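Local coordinates for protein putative kinase (Chloroflexus aurantiacus, PDB 2RHM) that is of unknown function but has a P-loop nucleoside triphosphate hydrolase fold and probably binds a nucleotide as a kinase, at residues Q3-I8 with T72-G77; I8-H13 with S79-S84; F86-D91 with P155-G160; T105-R110 with G159-T164; C111-D116 with V165-P170. One frame throughout, in Å; residues are numbered along the deposited sequence.

Contact 1: Q3-I8 with T72-G77; sequences QTPALI and TILQSG
Pro5 meets the last turn of helix 52-75 with CB and CG of its ring. Pro5 CG lies 3.5 Å from the carbonyl O of Leu74 and also touches that residue's side chain, 3.8 Å from Leu74 CD2, while Pro5 CB rests 3.7 Å from the carbonyl O of Gly77. The Leu74 side chain starts off beside its own backbone N, with CG anti to the carbonyl carbon (chi1 -69°), and this carries its CD2 methyl across the proline at a slant. Its other methyl, CD1, makes a looser approach to Leu7 CD2 at 4.5 Å, and Leu98 of helix 88-101 packs on both leucines. The polar link is indirect: one water donates to Gln3 O and to Gly77 O, the latter at 2.6 Å, bridging the incoming chain to the helix end. Ser76 OG turns back to bond Ile73 O at 2.7 Å. Gly77 has a positive phi of 93°, at which a side chain would be jammed against the preceding carbonyl, and its N bonds Leu74 O. The helix thus stops in a Schellman motif, beside the start of strand 6-12, the central strand of the parallel sheet in this P-loop fold.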
# COMPACT_ATOMS: atom_id res chain seq x y z
N GLN B 3 5.10 -6.59 -20.95
CA GLN B 3 5.98 -7.48 -20.17
C GLN B 3 5.32 -7.80 -18.85
O GLN B 3 4.67 -6.97 -18.23
CB GLN B 3 7.35 -6.85 -19.82
CG GLN B 3 7.83 -5.73 -20.67
CD GLN B 3 7.32 -4.39 -20.20
OE1 GLN B 3 6.34 -3.88 -20.71
NE2 GLN B 3 7.97 -3.82 -19.19
N THR B 4 5.55 -9.02 -18.38
CA THR B 4 5.16 -9.40 -17.03
C THR B 4 6.07 -8.65 -16.04
O THR B 4 7.28 -8.64 -16.20
CB THR B 4 5.33 -10.91 -16.84
OG1 THR B 4 4.58 -11.61 -17.85
CG2 THR B 4 4.87 -11.34 -15.43
N PRO B 5 5.48 -8.01 -15.02
CA PRO B 5 6.31 -7.33 -14.03
C PRO B 5 7.05 -8.28 -13.11
O PRO B 5 6.62 -9.42 -12.93
CB PRO B 5 5.30 -6.52 -13.23
CG PRO B 5 4.06 -7.28 -13.33
CD PRO B 5 4.05 -7.83 -14.72
N ALA B 6 8.15 -7.81 -12.53
CA ALA B 6 8.89 -8.60 -11.56
C ALA B 6 8.37 -8.35 -10.17
O ALA B 6 7.98 -7.23 -9.83
CB ALA B 6 10.38 -8.29 -11.62
N LEU B 7 8.38 -9.40 -9.35
CA LEU B 7 8.06 -9.27 -7.93
C LEU B 7 9.30 -9.73 -7.18
O LEU B 7 9.69 -10.89 -7.29
CB LEU B 7 6.85 -10.12 -7.55
CG LEU B 7 6.58 -10.23 -6.04
CD1 LEU B 7 6.45 -8.85 -5.43
CD2 LEU B 7 5.32 -11.05 -5.74
N ILE B 8 9.95 -8.79 -6.49
CA ILE B 8 11.18 -9.06 -5.77
C ILE B 8 10.83 -9.29 -4.32
O ILE B 8 10.36 -8.38 -3.65
CB ILE B 8 12.20 -7.90 -5.93
CG1 ILE B 8 12.51 -7.70 -7.43
CG2 ILE B 8 13.46 -8.19 -5.13
CD1 ILE B 8 12.98 -6.32 -7.75
N THR B 72 -2.51 -4.36 -7.00
CA THR B 72 -2.83 -3.23 -7.87
C THR B 72 -1.59 -2.67 -8.58
O THR B 72 -1.68 -2.19 -9.69
CB THR B 72 -3.65 -2.13 -7.14
OG1 THR B 72 -4.17 -1.21 -8.11
CG2 THR B 72 -2.80 -1.39 -6.10
N ILE B 73 -0.43 -2.75 -7.93
CA ILE B 73 0.83 -2.30 -8.55
C ILE B 73 1.22 -3.24 -9.69
O ILE B 73 1.55 -2.80 -10.80
CB ILE B 73 1.96 -2.22 -7.50
CG1 ILE B 73 1.64 -1.14 -6.46
CG2 ILE B 73 3.29 -1.90 -8.15
CD1 ILE B 73 2.58 -1.09 -5.33
N LEU B 74 1.17 -4.53 -9.41
CA LEU B 74 1.49 -5.54 -10.43
C LEU B 74 0.53 -5.49 -11.62
O LEU B 74 0.97 -5.66 -12.78
CB LEU B 74 1.52 -6.94 -9.81
CG LEU B 74 2.68 -7.20 -8.84
CD1 LEU B 74 2.51 -8.53 -8.14
CD2 LEU B 74 4.02 -7.17 -9.57
N GLN B 75 -0.76 -5.27 -11.34
CA GLN B 75 -1.77 -5.17 -12.39
C GLN B 75 -1.52 -3.98 -13.34
O GLN B 75 -1.91 -4.03 -14.50
CB GLN B 75 -3.16 -5.09 -11.78
CG GLN B 75 -3.64 -6.43 -11.23
CD GLN B 75 -4.86 -6.34 -10.31
OE1 GLN B 75 -5.28 -5.26 -9.89
NE2 GLN B 75 -5.43 -7.49 -9.98
N SER B 76 -0.84 -2.93 -12.86
CA SER B 76 -0.47 -1.78 -13.69
C SER B 76 0.79 -2.04 -14.54
O SER B 76 1.15 -1.23 -15.39
CB SER B 76 -0.23 -0.54 -12.81
OG SER B 76 1.04 -0.59 -12.20
N GLY B 77 1.45 -3.16 -14.29
CA GLY B 77 2.64 -3.57 -15.04
C GLY B 77 3.95 -3.13 -14.43
O GLY B 77 5.01 -3.26 -15.04
O HOH W 1 4.61 -4.12 -17.47

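Contact 2: I8-H13 with S79-S84; sequences IIVTGH and SLIMES
Ile8 and Val10 pair with the strand 80-83 through four backbone hydrogen bonds, alternating in direction as parallel strands require. Ile8 N gives to Leu80 O at 2.8 Å and Ile8 O receives Met82 N at 2.9 Å; Val10 N then gives to Met82 O, and the series ends in a longer bond from Ser84 N to Val10 O, 3.3 Å. CA-H donors fill in between, as where Thr11 CA comes 3.3 Å from Ser84 O. Strand 6-12 is the middle strand of the parallel sheet, and it runs on into Gly12, whose place at the head of a probable Walker A loop is that of a P-loop NTPase. On the same sheet face as Val10, the bent chain of Glu83 reaches Lys18 by a salt bridge through OE2 and Ser35 OG by a hydrogen bond through OE1; both carboxylate oxygens are therefore held. Farther along this face Ile81 does the packing with both branches. Its CG1 slants over Ile8, 4.0 Å from CB, while Ile81 CG2, anti to the backbone N (chi1 -57° for CG1), lies alongside Val10 CG2 at 3.9 Å. Leu25 of helix 18-29 covers Ile81.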
# COMPACT_ATOMS: atom_id res chain seq x y z
N ILE B 8 9.95 -8.79 -6.49
CA ILE B 8 11.18 -9.06 -5.77
C ILE B 8 10.83 -9.29 -4.32
O ILE B 8 10.36 -8.38 -3.65
CB ILE B 8 12.20 -7.90 -5.93
CG1 ILE B 8 12.51 -7.70 -7.43
CG2 ILE B 8 13.46 -8.19 -5.13
CD1 ILE B 8 12.98 -6.32 -7.75
N ILE B 9 11.04 -10.52 -3.86
CA ILE B 9 10.71 -10.92 -2.52
C ILE B 9 11.98 -10.93 -1.68
O ILE B 9 12.93 -11.64 -1.99
CB ILE B 9 10.06 -12.32 -2.48
CG1 ILE B 9 8.74 -12.32 -3.27
CG2 ILE B 9 9.85 -12.82 -1.04
CD1 ILE B 9 8.90 -12.82 -4.70
N VAL B 10 11.99 -10.10 -0.65
CA VAL B 10 13.09 -10.08 0.31
C VAL B 10 12.62 -10.66 1.62
O VAL B 10 11.72 -10.12 2.26
CB VAL B 10 13.67 -8.68 0.53
CG1 VAL B 10 14.89 -8.76 1.42
CG2 VAL B 10 14.04 -8.04 -0.80
N THR B 11 13.22 -11.79 1.99
CA THR B 11 12.81 -12.52 3.18
C THR B 11 13.99 -12.73 4.12
O THR B 11 15.12 -12.43 3.80
CB THR B 11 12.14 -13.85 2.82
OG1 THR B 11 11.48 -14.38 3.97
CG2 THR B 11 13.16 -14.82 2.26
N GLY B 12 13.70 -13.20 5.33
CA GLY B 12 14.70 -13.43 6.34
C GLY B 12 14.05 -13.38 7.68
O GLY B 12 12.98 -12.78 7.84
N HIS B 13 14.68 -14.00 8.66
CA HIS B 13 14.23 -13.83 10.03
C HIS B 13 14.43 -12.37 10.49
O HIS B 13 15.18 -11.61 9.89
CB HIS B 13 14.95 -14.79 10.96
CG HIS B 13 14.48 -16.20 10.85
ND1 HIS B 13 13.15 -16.54 10.92
CD2 HIS B 13 15.16 -17.36 10.73
CE1 HIS B 13 13.03 -17.86 10.84
NE2 HIS B 13 14.24 -18.38 10.73
N SER B 79 6.91 -3.30 -11.55
CA SER B 79 7.60 -4.22 -10.68
C SER B 79 7.67 -3.63 -9.26
O SER B 79 7.50 -2.42 -9.05
CB SER B 79 9.01 -4.50 -11.22
OG SER B 79 8.96 -5.04 -12.53
N LEU B 80 7.91 -4.49 -8.28
CA LEU B 80 7.93 -4.02 -6.90
C LEU B 80 8.68 -4.98 -5.99
O LEU B 80 8.94 -6.13 -6.34
CB LEU B 80 6.50 -3.81 -6.40
CG LEU B 80 5.69 -5.06 -6.10
CD1 LEU B 80 5.65 -5.27 -4.65
CD2 LEU B 80 4.27 -4.93 -6.58
N ILE B 81 9.02 -4.47 -4.82
CA ILE B 81 9.73 -5.21 -3.79
C ILE B 81 8.79 -5.39 -2.60
O ILE B 81 8.15 -4.42 -2.14
CB ILE B 81 10.98 -4.45 -3.32
CG1 ILE B 81 11.92 -4.14 -4.49
CG2 ILE B 81 11.67 -5.23 -2.21
CD1 ILE B 81 12.84 -2.95 -4.21
N MSE B 82 8.70 -6.62 -2.12
CA MSE B 82 7.95 -6.93 -0.90
C MSE B 82 8.95 -7.49 0.11
O MSE B 82 9.73 -8.37 -0.19
CB MSE B 82 6.83 -7.95 -1.13
CG MSE B 82 5.70 -7.50 -2.05
SE MSE B 82 4.40 -8.94 -2.35
CE MSE B 82 4.18 -9.29 -0.42
N GLU B 83 8.86 -6.99 1.34
CA GLU B 83 9.77 -7.43 2.40
C GLU B 83 9.00 -7.83 3.64
O GLU B 83 8.16 -7.07 4.14
CB GLU B 83 10.76 -6.31 2.72
CG GLU B 83 11.69 -6.63 3.87
CD GLU B 83 11.11 -6.21 5.24
OE1 GLU B 83 10.82 -5.01 5.44
OE2 GLU B 83 10.96 -7.08 6.11
N SER B 84 9.29 -9.04 4.13
CA SER B 84 8.73 -9.55 5.37
C SER B 84 9.50 -10.79 5.79
O SER B 84 10.33 -11.29 5.03
CB SER B 84 7.27 -9.94 5.17
OG SER B 84 6.65 -10.23 6.42

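Contact 3: F86-D91 with P155-G160; sequences FRVDLD and PLPLGG
Leu156 and Val88 account for most of the surface buried here. The leucine pushes its two methyls in different directions: CD1 meets Phe86 CB at 3.8 Å, and CD2 lies over the first turn of helix 88-101, 3.7 Å from Val88 CA and 3.8 Å from Arg87 O. Its CG stands anti to the carbonyl carbon (chi1 -59°), which sends the fork into this angle between the phenylalanine and the helix start. Asp91 CB touches both methyls, and the Asp91 carboxylate turns back to take the N-H of Arg87, the N-cap residue, in an almost straight bond to OD2 of 2.8 Å. Val88 splits its branches as well, CG2 lying 3.2 Å from Pro155 O and CG1 facing Pro157 CD at 4.1 Å. Replacing Leu156 with an alanine would probably open a gap between Phe86 CB and the Val88 backbone, leaving the first helix turn to touch the loop mainly through the Val88 side chain. The loop 155-160 is thus wedged between helix 88-101 and the sheet: Met95 of that helix touches Leu156 and Leu158, Ile9 of strand 6-12 packs on Phe86 and Leu158, and Gln108 of strand 105-112 accepts a bond from Leu156 N.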
# COMPACT_ATOMS: atom_id res chain seq x y z
N PHE B 86 8.66 -13.88 5.58
CA PHE B 86 7.62 -14.71 4.97
C PHE B 86 7.66 -16.16 5.48
O PHE B 86 8.73 -16.72 5.76
CB PHE B 86 7.75 -14.71 3.45
CG PHE B 86 7.45 -13.40 2.81
CD1 PHE B 86 6.14 -12.99 2.62
CD2 PHE B 86 8.47 -12.56 2.38
CE1 PHE B 86 5.85 -11.78 2.00
CE2 PHE B 86 8.19 -11.35 1.77
CZ PHE B 86 6.89 -10.96 1.58
N ARG B 87 6.47 -16.75 5.57
CA ARG B 87 6.31 -18.12 6.07
C ARG B 87 5.88 -19.02 4.93
O ARG B 87 4.87 -18.74 4.27
CB ARG B 87 5.19 -18.18 7.08
CG ARG B 87 5.46 -17.54 8.39
CD ARG B 87 4.26 -17.71 9.28
NE ARG B 87 4.09 -19.11 9.67
CZ ARG B 87 4.81 -19.72 10.62
NH1 ARG B 87 5.75 -19.06 11.30
NH2 ARG B 87 4.59 -20.99 10.90
N VAL B 88 6.62 -20.09 4.70
CA VAL B 88 6.29 -21.01 3.63
C VAL B 88 4.87 -21.57 3.79
O VAL B 88 4.12 -21.69 2.82
CB VAL B 88 7.29 -22.19 3.58
CG1 VAL B 88 6.79 -23.29 2.67
CG2 VAL B 88 8.65 -21.72 3.11
N ASP B 89 4.51 -21.91 5.02
CA ASP B 89 3.25 -22.59 5.25
C ASP B 89 2.02 -21.78 4.86
O ASP B 89 1.04 -22.37 4.42
CB ASP B 89 3.13 -23.11 6.68
CG ASP B 89 3.11 -22.02 7.75
OD1 ASP B 89 3.32 -20.83 7.47
OD2 ASP B 89 2.89 -22.39 8.92
N LEU B 90 2.09 -20.46 4.98
CA LEU B 90 0.97 -19.58 4.62
C LEU B 90 1.19 -18.70 3.39
O LEU B 90 0.26 -18.46 2.61
CB LEU B 90 0.63 -18.69 5.80
CG LEU B 90 0.06 -19.36 7.04
CD1 LEU B 90 -0.26 -18.27 8.06
CD2 LEU B 90 -1.18 -20.17 6.69
N ASP B 91 2.40 -18.18 3.23
CA ASP B 91 2.67 -17.26 2.11
C ASP B 91 2.83 -17.92 0.75
O ASP B 91 2.67 -17.26 -0.27
CB ASP B 91 3.85 -16.34 2.45
CG ASP B 91 3.52 -15.36 3.57
OD1 ASP B 91 2.61 -14.53 3.36
OD2 ASP B 91 4.17 -15.39 4.64
N PRO B 155 13.12 -20.40 2.36
CA PRO B 155 12.64 -19.46 1.36
C PRO B 155 11.30 -19.90 0.79
O PRO B 155 10.92 -21.08 0.90
CB PRO B 155 13.73 -19.51 0.29
CG PRO B 155 14.34 -20.84 0.42
CD PRO B 155 14.15 -21.30 1.83
N LEU B 156 10.58 -18.98 0.12
CA LEU B 156 9.31 -19.39 -0.47
C LEU B 156 9.58 -20.19 -1.73
O LEU B 156 10.43 -19.82 -2.53
CB LEU B 156 8.40 -18.22 -0.77
CG LEU B 156 8.01 -17.33 0.42
CD1 LEU B 156 7.11 -16.20 -0.01
CD2 LEU B 156 7.35 -18.16 1.50
N PRO B 157 8.84 -21.28 -1.93
CA PRO B 157 9.09 -22.11 -3.11
C PRO B 157 8.37 -21.57 -4.36
O PRO B 157 7.46 -22.21 -4.88
CB PRO B 157 8.52 -23.46 -2.69
CG PRO B 157 7.45 -23.14 -1.77
CD PRO B 157 7.77 -21.84 -1.09
N LEU B 158 8.83 -20.42 -4.86
CA LEU B 158 8.13 -19.68 -5.92
C LEU B 158 8.67 -19.98 -7.32
O LEU B 158 8.05 -19.61 -8.32
CB LEU B 158 8.31 -18.18 -5.67
CG LEU B 158 7.80 -17.62 -4.34
CD1 LEU B 158 8.05 -16.14 -4.29
CD2 LEU B 158 6.33 -17.92 -4.16
N GLY B 159 9.80 -20.66 -7.39
CA GLY B 159 10.47 -20.80 -8.64
C GLY B 159 11.24 -19.51 -8.81
O GLY B 159 11.14 -18.58 -8.01
N GLY B 160 12.03 -19.45 -9.85
CA GLY B 160 12.79 -18.26 -10.08
C GLY B 160 14.04 -18.24 -9.25
O GLY B 160 14.26 -19.10 -8.40

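Contact 4: T105-R110 with G159-T164; sequences TPIQIR and GGPLLT
Gln108 and Arg110 pair in parallel with Leu162, Leu163 and Thr164, the short strand axes 14° apart, through three backbone bonds: Gln108 N to Pro161 O, Leu163 N to Gln108 O and Arg110 N to Leu163 O at 2.8 Å. Ahead of the paired residues, Gly159 and Gly160 bring the chain in over Pro106, whose CG lies 3.5 Å from Gly159 O. At Gly160 a side chain would run into Pro106 O. On one face Leu162 runs side by side with Gln108, placing CD1 3.7 Å from Gln108 CG. The glutamine is fully extended (chi1 -171°), which carries its amide past the leucine to the loop behind: OE1 receives Leu156 N, and NE2 gives to a water that also contacts Gly159 O and Pro161 O. Farther along the same face Arg110 bends at chi3 (61°) and presents the NE side of its guanidinium to Thr164. NE and NH2 both point at the one hydroxyl, Thr164 OG1, each at 3.1 Å, and the oxygen sits in the guanidinium plane. NH1 bonds Ile153 O, outside the two strands. A methionine in place of Arg110 is likely to leave Thr164 OG1 and Ile153 O without these donors and cut the tie between the edge strand and the preceding loop. On the other face Ile109 CG1 meets Leu163 CB at 4.4 Å. The chemistry is divided accordingly: the Ile109 side is apolar and faces helices 18-29 and 175-187, whereas the Gln108 and Arg110 side uses side-chain donors and acceptors to fix the loop leading into the last strand.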
# COMPACT_ATOMS: atom_id res chain seq x y z
N THR B 105 6.84 -12.26 -12.25
CA THR B 105 8.01 -13.11 -12.33
C THR B 105 8.79 -12.92 -11.04
O THR B 105 9.29 -11.82 -10.79
CB THR B 105 8.90 -12.70 -13.51
OG1 THR B 105 8.17 -12.84 -14.73
CG2 THR B 105 10.11 -13.57 -13.58
N PRO B 106 8.92 -13.98 -10.21
CA PRO B 106 9.58 -13.84 -8.91
C PRO B 106 11.10 -13.84 -8.93
O PRO B 106 11.73 -14.58 -9.70
CB PRO B 106 9.08 -15.06 -8.14
CG PRO B 106 8.95 -16.10 -9.20
CD PRO B 106 8.46 -15.37 -10.44
N ILE B 107 11.67 -12.99 -8.07
CA ILE B 107 13.10 -12.95 -7.81
C ILE B 107 13.17 -12.89 -6.28
O ILE B 107 12.50 -12.06 -5.68
CB ILE B 107 13.77 -11.71 -8.40
CG1 ILE B 107 13.61 -11.70 -9.93
CG2 ILE B 107 15.26 -11.70 -8.01
CD1 ILE B 107 14.06 -10.40 -10.57
N GLN B 108 13.95 -13.76 -5.66
CA GLN B 108 13.94 -13.86 -4.20
C GLN B 108 15.32 -13.71 -3.59
O GLN B 108 16.30 -14.27 -4.09
CB GLN B 108 13.30 -15.19 -3.75
CG GLN B 108 13.04 -15.27 -2.24
CD GLN B 108 12.22 -16.50 -1.81
OE1 GLN B 108 11.88 -16.62 -0.63
NE2 GLN B 108 11.89 -17.39 -2.75
N ILE B 109 15.38 -12.86 -2.57
CA ILE B 109 16.60 -12.67 -1.77
C ILE B 109 16.29 -13.03 -0.32
O ILE B 109 15.34 -12.51 0.29
CB ILE B 109 17.13 -11.23 -1.83
CG1 ILE B 109 17.37 -10.83 -3.28
CG2 ILE B 109 18.43 -11.12 -1.04
CD1 ILE B 109 17.84 -9.46 -3.44
N ARG B 110 17.07 -13.98 0.20
CA ARG B 110 16.91 -14.44 1.56
C ARG B 110 18.10 -13.96 2.38
O ARG B 110 19.24 -14.19 2.02
CB ARG B 110 16.81 -15.96 1.65
CG ARG B 110 16.85 -16.41 3.10
CD ARG B 110 16.82 -17.88 3.26
NE ARG B 110 17.97 -18.54 2.65
CZ ARG B 110 18.30 -19.80 2.89
NH1 ARG B 110 17.59 -20.52 3.74
NH2 ARG B 110 19.36 -20.35 2.30
N GLY B 159 9.80 -20.66 -7.39
CA GLY B 159 10.47 -20.80 -8.64
C GLY B 159 11.24 -19.51 -8.81
O GLY B 159 11.14 -18.58 -8.01
N GLY B 160 12.03 -19.45 -9.85
CA GLY B 160 12.79 -18.26 -10.08
C GLY B 160 14.04 -18.24 -9.25
O GLY B 160 14.26 -19.10 -8.40
N PRO B 161 14.89 -17.26 -9.51
CA PRO B 161 16.17 -17.17 -8.85
C PRO B 161 16.07 -16.85 -7.36
O PRO B 161 15.12 -16.21 -6.93
CB PRO B 161 16.88 -16.03 -9.60
CG PRO B 161 15.87 -15.31 -10.30
CD PRO B 161 14.68 -16.18 -10.49
N LEU B 162 17.05 -17.35 -6.61
CA LEU B 162 17.16 -17.11 -5.18
C LEU B 162 18.61 -16.75 -4.85
O LEU B 162 19.54 -17.45 -5.27
CB LEU B 162 16.73 -18.34 -4.38
CG LEU B 162 16.99 -18.34 -2.87
CD1 LEU B 162 16.11 -17.32 -2.14
CD2 LEU B 162 16.77 -19.73 -2.28
N LEU B 163 18.79 -15.67 -4.12
CA LEU B 163 20.11 -15.27 -3.62
C LEU B 163 20.02 -15.29 -2.13
O LEU B 163 19.10 -14.70 -1.59
CB LEU B 163 20.44 -13.85 -4.06
CG LEU B 163 21.76 -13.25 -3.53
CD1 LEU B 163 22.90 -14.00 -4.14
CD2 LEU B 163 21.84 -11.77 -3.85
N THR B 164 20.98 -15.92 -1.46
CA THR B 164 21.08 -15.84 0.00
C THR B 164 22.23 -14.94 0.38
O THR B 164 23.36 -15.10 -0.10
CB THR B 164 21.22 -17.19 0.67
OG1 THR B 164 20.02 -17.93 0.47
CG2 THR B 164 21.47 -17.03 2.17
O HOH W 2 12.62 -17.49 -5.90

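Contact 5: C111-D116 with V165-P170; sequences CVASGD and VDTTFP
Val112 carries the last parallel pairing between these strands, with N giving to Val165 O and O receiving Thr167 N, both at 2.9 Å; the touching parts, 111-114 and 165-168, run 26° apart end to end. The valine's CG2 occupies the crowded position between its backbone N and carbonyl carbon (chi1 -61° for CG1), which puts this methyl over the neighbouring strand, 3.6 Å from Asp166 CA and 3.8 Å from Asp166 CB. Past the strand ends, side chains replace the regular backbone pattern. Asp166 forms an Asx turn: its OD1 accepts Thr168 N at 3.0 Å, nearly along the C-O axis, and takes the Thr168 hydroxyl on its syn lone pair at 2.5 Å. Two donors thus grip one carboxylate oxygen and fix the rotation of both groups. While donating to the aspartate, Thr168 OG1 accepts from the backbone N of Ser114 at 3.0 Å, in a bond bent to 141°. Strand 162-166 is outermost in the parallel sheet of this P-loop fold, with 105-112 next to it, and their C-terminal ends lie on the same side as the probable Walker A loop. Ser114 is the N-cap of helix 115-127, its OG bonding Val117 N, so that the relay from Asp166 through Thr168 ends at the start of this helix. Thr168 CG2 also lies 3.6 Å from Ser114 OG. Alongside, Ala113 CB touches Thr167 OG1, which is hydrogen-bonded to Thr16 O. On the opposite sheet face from Val112, Cys111 packs against Lys18 and Leu21 of helix 18-29.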
# COMPACT_ATOMS: atom_id res chain seq x y z
N CYS B 111 17.81 -13.25 3.47
CA CYS B 111 18.86 -12.79 4.36
C CYS B 111 19.00 -13.74 5.52
O CYS B 111 18.01 -14.25 6.00
CB CYS B 111 18.53 -11.40 4.89
SG CYS B 111 18.37 -10.19 3.59
N VAL B 112 20.24 -13.97 5.95
CA VAL B 112 20.53 -14.86 7.06
C VAL B 112 21.66 -14.24 7.89
O VAL B 112 22.37 -13.36 7.41
CB VAL B 112 20.93 -16.28 6.56
CG1 VAL B 112 19.81 -16.94 5.74
CG2 VAL B 112 22.23 -16.23 5.75
N ALA B 113 21.79 -14.66 9.14
CA ALA B 113 22.93 -14.26 9.97
C ALA B 113 23.04 -15.18 11.16
O ALA B 113 22.09 -15.89 11.50
CB ALA B 113 22.81 -12.85 10.43
N SER B 114 24.19 -15.13 11.82
CA SER B 114 24.45 -16.01 12.95
C SER B 114 23.55 -15.64 14.11
O SER B 114 23.15 -14.48 14.26
CB SER B 114 25.94 -15.96 13.37
OG SER B 114 26.28 -14.74 14.00
N GLY B 115 23.20 -16.65 14.91
CA GLY B 115 22.37 -16.45 16.09
C GLY B 115 22.93 -15.39 17.02
O GLY B 115 22.20 -14.53 17.49
N ASP B 116 24.23 -15.45 17.29
CA ASP B 116 24.87 -14.45 18.15
C ASP B 116 24.70 -13.04 17.61
O ASP B 116 24.37 -12.13 18.36
CB ASP B 116 26.36 -14.75 18.32
CG ASP B 116 26.63 -15.93 19.23
OD1 ASP B 116 25.71 -16.40 19.93
OD2 ASP B 116 27.80 -16.38 19.26
N VAL B 165 21.91 -13.97 1.24
CA VAL B 165 22.86 -12.98 1.70
C VAL B 165 23.09 -13.12 3.21
O VAL B 165 22.19 -12.89 4.04
CB VAL B 165 22.38 -11.56 1.31
CG1 VAL B 165 23.35 -10.51 1.85
CG2 VAL B 165 22.25 -11.46 -0.21
N ASP B 166 24.30 -13.51 3.58
CA ASP B 166 24.69 -13.65 4.98
C ASP B 166 25.27 -12.31 5.45
O ASP B 166 26.31 -11.85 4.97
CB ASP B 166 25.69 -14.80 5.15
CG ASP B 166 25.91 -15.20 6.61
OD1 ASP B 166 25.82 -14.34 7.52
OD2 ASP B 166 26.19 -16.40 6.85
N THR B 167 24.56 -11.69 6.39
CA THR B 167 24.95 -10.38 6.91
C THR B 167 25.65 -10.44 8.27
O THR B 167 25.76 -9.43 8.96
CB THR B 167 23.73 -9.46 7.06
OG1 THR B 167 22.87 -9.99 8.06
CG2 THR B 167 23.00 -9.30 5.73
N THR B 168 26.13 -11.62 8.65
CA THR B 168 26.84 -11.79 9.91
C THR B 168 27.98 -10.78 10.04
O THR B 168 28.17 -10.17 11.10
CB THR B 168 27.43 -13.20 10.01
OG1 THR B 168 26.37 -14.17 9.98
CG2 THR B 168 28.21 -13.37 11.31
N PHE B 169 28.73 -10.61 8.95
CA PHE B 169 29.82 -9.63 8.88
C PHE B 169 29.49 -8.60 7.81
O PHE B 169 29.81 -8.79 6.63
CB PHE B 169 31.13 -10.35 8.59
CG PHE B 169 31.44 -11.43 9.58
CD1 PHE B 169 31.84 -11.11 10.87
CD2 PHE B 169 31.28 -12.76 9.25
CE1 PHE B 169 32.10 -12.10 11.80
CE2 PHE B 169 31.54 -13.76 10.17
CZ PHE B 169 31.95 -13.43 11.45
N PRO B 170 28.82 -7.49 8.21
CA PRO B 170 28.32 -6.48 7.27
C PRO B 170 29.37 -5.86 6.35
O PRO B 170 29.05 -5.50 5.21
CB PRO B 170 27.74 -5.40 8.19
CG PRO B 170 27.46 -6.08 9.45
CD PRO B 170 28.49 -7.14 9.60

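From the N terminus, contact 1 sets the start of strand 6-12 against the end of helix 52-75, closing a loop of some sixty residues. Contact 2 opens on the same strand and shares Ile8; its segments alternate with those of contact 1, so the two cross, and it adds strand 80-83. Both are complete before contact 3 begins. That contact joins the start of helix 88-101 to the loop 155-160; contact 4 opens later but shares Gly159 and Gly160 and runs on into strand 162-166. Contact 5 continues the pairing of contact 4 and crosses both. Backbone bonds from strand 6-12 to strand 105-112 unite contacts 1 and 2 with 4 and 5 in one parallel sheet.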